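Local coordinates for protein 3'-5' exonuclease crn-4 (Caenorhabditis elegans, PDB 5DK5) that degrades RNA and DNA as a metal-dependent 3'-5' exonuclease of the DEDDh family and takes part in apoptotic DNA degradation, at residues B[120-123]-B[124-127]; B[149-152]-B[153-156]; B[286-289]-B[290-293]. All blocks are in the same frame, centred on the assembly; numbering follows the deposited sequence.

Overall arrangement
Interactions 1, 2 and 3 follow one another along the chain. Interactions 1 and 2, with centres 10 Å apart, lie in the exonuclease region, where neighbouring parallel strands 116-120 and 147-150 pass into helices 124-136 and 151-161. The two touch: Cys-120 pairs with Ile-149 and Leu-151 through probable backbone hydrogen bonds, and one isopropyl alcohol molecule lies against both. Interaction 1 borders the catalytic metal site, the Asp-125 side chain lying about 4 Å from that of the ligand Asp-25, whereas interaction 2 stands farther from it. Interaction 3 is a turn in the loop between strand 253-256 and helix 300-305, its centre about 25 and 32 Å from those of interactions 1 and 2, toward the zinc-bearing C-terminal part.

Interaction 1: residues B[120-123]-B[124-127]; sequences CDSR and QDLW. With IPA (isopropyl alcohol), chain L.
Ser-122 carries OG between its backbone N and carbonyl carbon (chi1 69°), in position to accept a weak capping bond from Gln-124 N at 3.3 Å. Gln-124 holds CG beside its backbone N, against the same Ser-122 OG, also at 3.3 Å; its OE1 accepts from Arg-128 NE. With chi1 at 59° and an extended chi2, CD of Arg-123 comes to 3.8 Å from CE3 of Trp-127, and the guanidinium and indole planes stand 72° apart. The first helical turn closes on the carbonyl of Arg-123: Trp-127 N donates to Arg-123 O over 2.9 Å, with Leu-126 N as a weaker second donor. One water links Ser-122 O to Leu-126 N. OD1 of Asp-121 and OD1 of Asp-125 lie 3.4 Å apart as two acceptors; Asp-125 OD2 takes the N-H of Phe-26. Its place beside the metal ligand Asp-25 is consistent with Asp-125 being the second-motif aspartate of DEDDh nucleases. SG of Cys-120 packs on Asp-125 CB at 3.8 Å. The junction joins strand 116-120 to helix 124-136, Leu-24 of strand 20-28 touching Cys-120 and Leu-126, and Val-254 of strand 253-256 and Phe-246 of helix 239-249 touching Trp-127.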
loop_
_atom_site.group_PDB
_atom_site.type_symbol
_atom_site.label_atom_id
_atom_site.label_comp_id
_atom_site.label_asym_id
_atom_site.label_seq_id
_atom_site.Cartn_x
_atom_site.Cartn_y
_atom_site.Cartn_z
ATOM N N CYS B 120 -2.172 14.048 -23.921
ATOM C CA CYS B 120 -1.428 13.139 -23.057
ATOM C C CYS B 120 -0.359 12.428 -23.877
ATOM O O CYS B 120 -0.398 12.449 -25.107
ATOM C CB CYS B 120 -2.368 12.127 -22.398
ATOM S SG CYS B 120 -3.718 12.871 -21.450
ATOM N N ASP B 121 0.596 11.802 -23.195
ATOM C CA ASP B 121 1.677 11.101 -23.878
ATOM C C ASP B 121 1.300 9.650 -24.172
ATOM O O ASP B 121 2.050 8.929 -24.827
ATOM C CB ASP B 121 2.959 11.160 -23.046
ATOM C CG ASP B 121 2.855 10.385 -21.750
ATOM O OD1 ASP B 121 1.733 10.239 -21.220
ATOM O OD2 ASP B 121 3.905 9.926 -21.257
ATOM N N SER B 122 0.136 9.228 -23.689
ATOM C CA SER B 122 -0.368 7.885 -23.964
ATOM C C SER B 122 -1.846 7.794 -23.605
ATOM O O SER B 122 -2.451 8.774 -23.175
ATOM C CB SER B 122 0.428 6.830 -23.187
ATOM O OG SER B 122 0.186 6.925 -21.794
ATOM N N ARG B 123 -2.418 6.610 -23.787
ATOM C CA ARG B 123 -3.818 6.376 -23.458
ATOM C C ARG B 123 -4.007 6.204 -21.957
ATOM O O ARG B 123 -5.109 6.366 -21.441
ATOM C CB ARG B 123 -4.343 5.139 -24.193
ATOM C CG ARG B 123 -3.586 3.852 -23.879
ATOM C CD ARG B 123 -4.216 2.649 -24.566
ATOM N NE ARG B 123 -4.234 2.792 -26.021
ATOM C CZ ARG B 123 -4.842 1.950 -26.852
ATOM N NH1 ARG B 123 -5.494 0.895 -26.380
ATOM N NH2 ARG B 123 -4.801 2.163 -28.160
ATOM N N GLN B 124 -2.916 5.885 -21.266
ATOM C CA GLN B 124 -2.967 5.503 -19.858
ATOM C C GLN B 124 -3.693 6.513 -18.971
ATOM O O GLN B 124 -4.524 6.131 -18.147
ATOM C CB GLN B 124 -1.546 5.293 -19.326
ATOM C CG GLN B 124 -0.760 4.223 -20.066
ATOM C CD GLN B 124 -1.430 2.865 -19.999
ATOM O OE1 GLN B 124 -2.015 2.501 -18.980
ATOM N NE2 GLN B 124 -1.359 2.114 -21.091
ATOM N N ASP B 125 -3.383 7.794 -19.140
ATOM C CA ASP B 125 -3.909 8.834 -18.258
ATOM C C ASP B 125 -5.436 8.861 -18.197
ATOM O O ASP B 125 -6.014 8.954 -17.115
ATOM C CB ASP B 125 -3.397 10.211 -18.692
ATOM C CG ASP B 125 -1.913 10.392 -18.433
ATOM O OD1 ASP B 125 -1.105 10.074 -19.331
ATOM O OD2 ASP B 125 -1.553 10.856 -17.330
ATOM N N LEU B 126 -6.087 8.774 -19.354
ATOM C CA LEU B 126 -7.538 8.923 -19.418
ATOM C C LEU B 126 -8.274 7.593 -19.585
ATOM O O LEU B 126 -9.296 7.365 -18.937
ATOM C CB LEU B 126 -7.916 9.874 -20.556
ATOM C CG LEU B 126 -7.494 11.337 -20.359
ATOM C CD1 LEU B 126 -7.944 12.178 -21.539
ATOM C CD2 LEU B 126 -8.043 11.922 -19.060
ATOM N N TRP B 127 -7.770 6.711 -20.442
ATOM C CA TRP B 127 -8.441 5.431 -20.653
ATOM C C TRP B 127 -8.381 4.539 -19.411
ATOM O O TRP B 127 -9.369 3.894 -19.066
ATOM C CB TRP B 127 -7.844 4.682 -21.844
ATOM C CG TRP B 127 -8.093 3.210 -21.771
ATOM C CD1 TRP B 127 -9.273 2.563 -21.999
ATOM C CD2 TRP B 127 -7.139 2.199 -21.430
ATOM N NE1 TRP B 127 -9.111 1.211 -21.824
ATOM C CE2 TRP B 127 -7.810 0.961 -21.476
ATOM C CE3 TRP B 127 -5.783 2.220 -21.093
ATOM C CZ2 TRP B 127 -7.170 -0.244 -21.197
ATOM C CZ3 TRP B 127 -5.150 1.024 -20.817
ATOM C CH2 TRP B 127 -5.842 -0.192 -20.871
HETATM C C1 IPA L . 0.798 4.521 -27.692
HETATM C C2 IPA L . 0.554 4.708 -26.212
HETATM C C3 IPA L . 1.279 3.634 -25.430
HETATM O O2 IPA L . -0.827 4.606 -25.962
HETATM O O HOH W 1 -4.905 9.193 -22.106
#

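Interaction 2: residues B[149-152]-B[153-156]; sequences INLY and KIFT. With IPA (isopropyl alcohol), chain L.
Asn-150 OD1 reaches forward to the first turn of the helix and accepts from Lys-153 N at 3.3 Å, with a weak second bond from Tyr-152 N. The Lys-153 donor stands above the plane of the amide carbonyl, 63° out of it, so it approaches neither lone pair. Holding CG opposite the backbone N (chi1 -171°) swings the amide over these N-H groups, and its other end stays occupied: Asn-150 ND2 donates to Glu-216 OE2 and, at 3.3 Å, to O2 of an isopropyl alcohol molecule. The main-chain oxygen of Asn-150 receives two weak bonds, from Lys-153 N and Ile-154 N. Further on, Leu-151 O takes Phe-155 N at 2.9 Å. Tyr-152 O is gripped twice by Thr-156, through N at 2.9 Å and OG1 at 3.1 Å, the two donors arriving from opposite faces of the carbonyl plane. The extended Lys-153 leads its NZ away to Asn-215 O and Thr-256 OG1. Apolar contacts flank this network. CG2 of Ile-149 meets CD1 of Ile-154 at 3.5 Å, and CE1 of Tyr-152 lies 3.8 Å from CD2 of Phe-155, with ring planes inclined at 42°. Asparagine at the N-cap, turning strand 147-150 directly into helix 151-161, makes this a classic helix cap at a strand-to-helix junction of the RNase H-like exonuclease fold.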
loop_
_atom_site.group_PDB
_atom_site.type_symbol
_atom_site.label_atom_id
_atom_site.label_comp_id
_atom_site.label_asym_id
_atom_site.label_seq_id
_atom_site.Cartn_x
_atom_site.Cartn_y
_atom_site.Cartn_z
ATOM N N ILE B 149 -6.233 13.793 -27.183
ATOM C CA ILE B 149 -5.126 13.718 -28.125
ATOM C C ILE B 149 -3.990 12.874 -27.566
ATOM O O ILE B 149 -3.310 13.276 -26.622
ATOM C CB ILE B 149 -4.595 15.124 -28.470
ATOM C CG1 ILE B 149 -5.744 15.995 -28.996
ATOM C CG2 ILE B 149 -3.450 15.028 -29.482
ATOM C CD1 ILE B 149 -5.344 17.386 -29.439
ATOM N N ASN B 150 -3.797 11.697 -28.150
ATOM C CA ASN B 150 -2.648 10.861 -27.833
ATOM C C ASN B 150 -1.451 11.363 -28.629
ATOM O O ASN B 150 -1.329 11.091 -29.823
ATOM C CB ASN B 150 -2.944 9.395 -28.150
ATOM C CG ASN B 150 -1.868 8.455 -27.642
ATOM O OD1 ASN B 150 -0.694 8.815 -27.552
ATOM N ND2 ASN B 150 -2.267 7.236 -27.307
ATOM N N LEU B 151 -0.572 12.106 -27.964
ATOM C CA LEU B 151 0.518 12.786 -28.653
ATOM C C LEU B 151 1.535 11.804 -29.223
ATOM O O LEU B 151 2.163 12.076 -30.246
ATOM C CB LEU B 151 1.218 13.765 -27.708
ATOM C CG LEU B 151 2.141 14.782 -28.385
ATOM C CD1 LEU B 151 1.344 15.745 -29.246
ATOM C CD2 LEU B 151 2.949 15.545 -27.351
ATOM N N TYR B 152 1.700 10.663 -28.558
ATOM C CA TYR B 152 2.665 9.662 -29.000
ATOM C C TYR B 152 2.194 9.000 -30.286
ATOM O O TYR B 152 3.001 8.575 -31.113
ATOM C CB TYR B 152 2.886 8.603 -27.922
ATOM C CG TYR B 152 3.971 7.613 -28.272
ATOM C CD1 TYR B 152 5.310 7.944 -28.118
ATOM C CD2 TYR B 152 3.660 6.351 -28.760
ATOM C CE1 TYR B 152 6.308 7.048 -28.438
ATOM C CE2 TYR B 152 4.655 5.446 -29.082
ATOM C CZ TYR B 152 5.976 5.800 -28.919
ATOM O OH TYR B 152 6.971 4.904 -29.239
ATOM N N LYS B 153 0.880 8.907 -30.442
ATOM C CA LYS B 153 0.297 8.340 -31.647
ATOM C C LYS B 153 0.566 9.245 -32.846
ATOM O O LYS B 153 0.823 8.769 -33.951
ATOM C CB LYS B 153 -1.203 8.134 -31.464
ATOM C CG LYS B 153 -1.893 7.510 -32.659
ATOM C CD LYS B 153 -3.375 7.343 -32.387
ATOM C CE LYS B 153 -4.108 6.798 -33.596
ATOM N NZ LYS B 153 -5.565 6.729 -33.341
ATOM N N ILE B 154 0.503 10.553 -32.621
ATOM C CA ILE B 154 0.819 11.523 -33.663
ATOM C C ILE B 154 2.310 11.471 -33.960
ATOM O O ILE B 154 2.734 11.569 -35.112
ATOM C CB ILE B 154 0.417 12.953 -33.252
ATOM C CG1 ILE B 154 -1.067 12.993 -32.877
ATOM C CG2 ILE B 154 0.723 13.943 -34.381
ATOM C CD1 ILE B 154 -1.537 14.327 -32.360
ATOM N N PHE B 155 3.100 11.312 -32.903
ATOM C CA PHE B 155 4.546 11.199 -33.023
ATOM C C PHE B 155 4.931 10.004 -33.888
ATOM O O PHE B 155 5.914 10.056 -34.626
ATOM C CB PHE B 155 5.175 11.083 -31.636
ATOM C CG PHE B 155 6.632 10.733 -31.656
ATOM C CD1 PHE B 155 7.573 11.650 -32.094
ATOM C CD2 PHE B 155 7.065 9.493 -31.218
ATOM C CE1 PHE B 155 8.917 11.332 -32.106
ATOM C CE2 PHE B 155 8.408 9.168 -31.226
ATOM C CZ PHE B 155 9.335 10.090 -31.671
ATOM N N THR B 156 4.153 8.931 -33.791
ATOM C CA THR B 156 4.365 7.753 -34.624
ATOM C C THR B 156 4.179 8.103 -36.099
ATOM O O THR B 156 4.993 7.724 -36.941
ATOM C CB THR B 156 3.400 6.611 -34.242
ATOM O OG1 THR B 156 3.721 6.133 -32.931
ATOM C CG2 THR B 156 3.495 5.451 -35.231
HETATM C C1 IPA L . 0.798 4.521 -27.692
HETATM C C2 IPA L . 0.554 4.708 -26.212
HETATM C C3 IPA L . 1.279 3.634 -25.430
HETATM O O2 IPA L . -0.827 4.606 -25.962
#

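Interaction 3: residues B[286-289]-B[290-293]; sequences QTPH and DLYK
An inverse gamma turn centred on Pro-288 runs straight into a short 3-10 turn, in which Leu-291 and Tyr-292 fold back over the proline. The gamma turn is marked by a weak bond from His-289 N to Thr-287 O. Next, Leu-291 N donates to Pro-288 O at 3.1 Å and Tyr-292 N to His-289 O at 2.9 Å, each donor well above the plane of the carbonyl it meets. With chi1 at -65°, CG of Tyr-292 points away from its own carbonyl carbon and the ring swings back along the turn. There Pro-288 O sits 3.5 Å above one face of the Tyr-292 ring, offset toward the rim, while CG of Pro-288 lies 3.9 Å from CZ of Tyr-292. CG2 of Thr-287 approaches the ring edge at CE2 of Tyr-292, 4.2 Å away, and also lies over one face of the His-289 imidazole. CD1 of Leu-291 packs on CB of Pro-288 at 3.8 Å. Around the turn, Tyr-308 stacks on the Tyr-292 ring, and Arg-248 of helix 239-249 borders Pro-288 and Leu-291. Two successive i+3 to i backbone bonds are the mark of 3-10 geometry, here following an inverse gamma turn in the loop before helix 300-305.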
loop_
_atom_site.group_PDB
_atom_site.type_symbol
_atom_site.label_atom_id
_atom_site.label_comp_id
_atom_site.label_asym_id
_atom_site.label_seq_id
_atom_site.Cartn_x
_atom_site.Cartn_y
_atom_site.Cartn_z
ATOM N N GLN B 286 -20.157 -4.895 -21.819
ATOM C CA GLN B 286 -19.500 -6.156 -22.150
ATOM C C GLN B 286 -18.760 -6.724 -20.941
ATOM O O GLN B 286 -17.556 -6.970 -21.002
ATOM C CB GLN B 286 -18.531 -5.952 -23.316
ATOM C CG GLN B 286 -19.204 -5.449 -24.585
ATOM C CD GLN B 286 -18.219 -5.183 -25.704
ATOM O OE1 GLN B 286 -17.451 -4.222 -25.656
ATOM N NE2 GLN B 286 -18.234 -6.039 -26.720
ATOM N N THR B 287 -19.487 -6.928 -19.846
ATOM C CA THR B 287 -18.890 -7.419 -18.608
ATOM C C THR B 287 -18.162 -8.747 -18.839
ATOM O O THR B 287 -18.773 -9.713 -19.296
ATOM C CB THR B 287 -19.952 -7.617 -17.510
ATOM O OG1 THR B 287 -20.700 -6.406 -17.336
ATOM C CG2 THR B 287 -19.297 -8.002 -16.188
ATOM N N PRO B 288 -16.853 -8.800 -18.532
ATOM C CA PRO B 288 -16.101 -10.042 -18.749
ATOM C C PRO B 288 -16.338 -11.063 -17.636
ATOM O O PRO B 288 -15.496 -11.227 -16.754
ATOM C CB PRO B 288 -14.651 -9.560 -18.767
ATOM C CG PRO B 288 -14.646 -8.410 -17.825
ATOM C CD PRO B 288 -15.988 -7.732 -17.996
ATOM N N HIS B 289 -17.481 -11.740 -17.687
ATOM C CA HIS B 289 -17.841 -12.722 -16.671
ATOM C C HIS B 289 -16.840 -13.872 -16.624
ATOM O O HIS B 289 -16.590 -14.446 -15.563
ATOM C CB HIS B 289 -19.247 -13.266 -16.934
ATOM C CG HIS B 289 -20.316 -12.219 -16.889
ATOM N ND1 HIS B 289 -20.659 -11.556 -15.730
ATOM C CD2 HIS B 289 -21.118 -11.720 -17.860
ATOM C CE1 HIS B 289 -21.625 -10.693 -15.989
ATOM N NE2 HIS B 289 -21.922 -10.773 -17.274
ATOM N N ASP B 290 -16.269 -14.199 -17.779
ATOM C CA ASP B 290 -15.301 -15.288 -17.887
ATOM C C ASP B 290 -14.078 -15.067 -17.000
ATOM O O ASP B 290 -13.419 -16.024 -16.596
ATOM C CB ASP B 290 -14.859 -15.456 -19.342
ATOM C CG ASP B 290 -14.365 -14.157 -19.953
ATOM O OD1 ASP B 290 -15.211 -13.331 -20.350
ATOM O OD2 ASP B 290 -13.134 -13.962 -20.039
ATOM N N LEU B 291 -13.778 -13.807 -16.707
ATOM C CA LEU B 291 -12.628 -13.463 -15.874
ATOM C C LEU B 291 -12.982 -13.431 -14.387
ATOM O O LEU B 291 -12.097 -13.354 -13.534
ATOM C CB LEU B 291 -12.058 -12.104 -16.295
ATOM C CG LEU B 291 -11.506 -11.989 -17.717
ATOM C CD1 LEU B 291 -11.107 -10.552 -18.005
ATOM C CD2 LEU B 291 -10.319 -12.920 -17.921
ATOM N N TYR B 292 -14.276 -13.505 -14.086
ATOM C CA TYR B 292 -14.782 -13.282 -12.732
ATOM C C TYR B 292 -15.376 -14.538 -12.081
ATOM O O TYR B 292 -16.125 -14.434 -11.108
ATOM C CB TYR B 292 -15.848 -12.179 -12.762
ATOM C CG TYR B 292 -15.346 -10.804 -13.161
ATOM C CD1 TYR B 292 -14.003 -10.464 -13.049
ATOM C CD2 TYR B 292 -16.224 -9.842 -13.644
ATOM C CE1 TYR B 292 -13.551 -9.210 -13.410
ATOM C CE2 TYR B 292 -15.781 -8.585 -14.006
ATOM C CZ TYR B 292 -14.444 -8.275 -13.887
ATOM O OH TYR B 292 -14.001 -7.025 -14.245
ATOM N N LYS B 293 -15.037 -15.715 -12.602
ATOM C CA LYS B 293 -15.659 -16.959 -12.142
ATOM C C LYS B 293 -14.707 -17.872 -11.362
ATOM O O LYS B 293 -15.145 -18.851 -10.754
ATOM C CB LYS B 293 -16.240 -17.722 -13.334
ATOM C CG LYS B 293 -15.229 -18.105 -14.396
ATOM C CD LYS B 293 -15.914 -18.814 -15.551
ATOM C CE LYS B 293 -14.930 -19.197 -16.640
ATOM N NZ LYS B 293 -15.611 -19.857 -17.790
#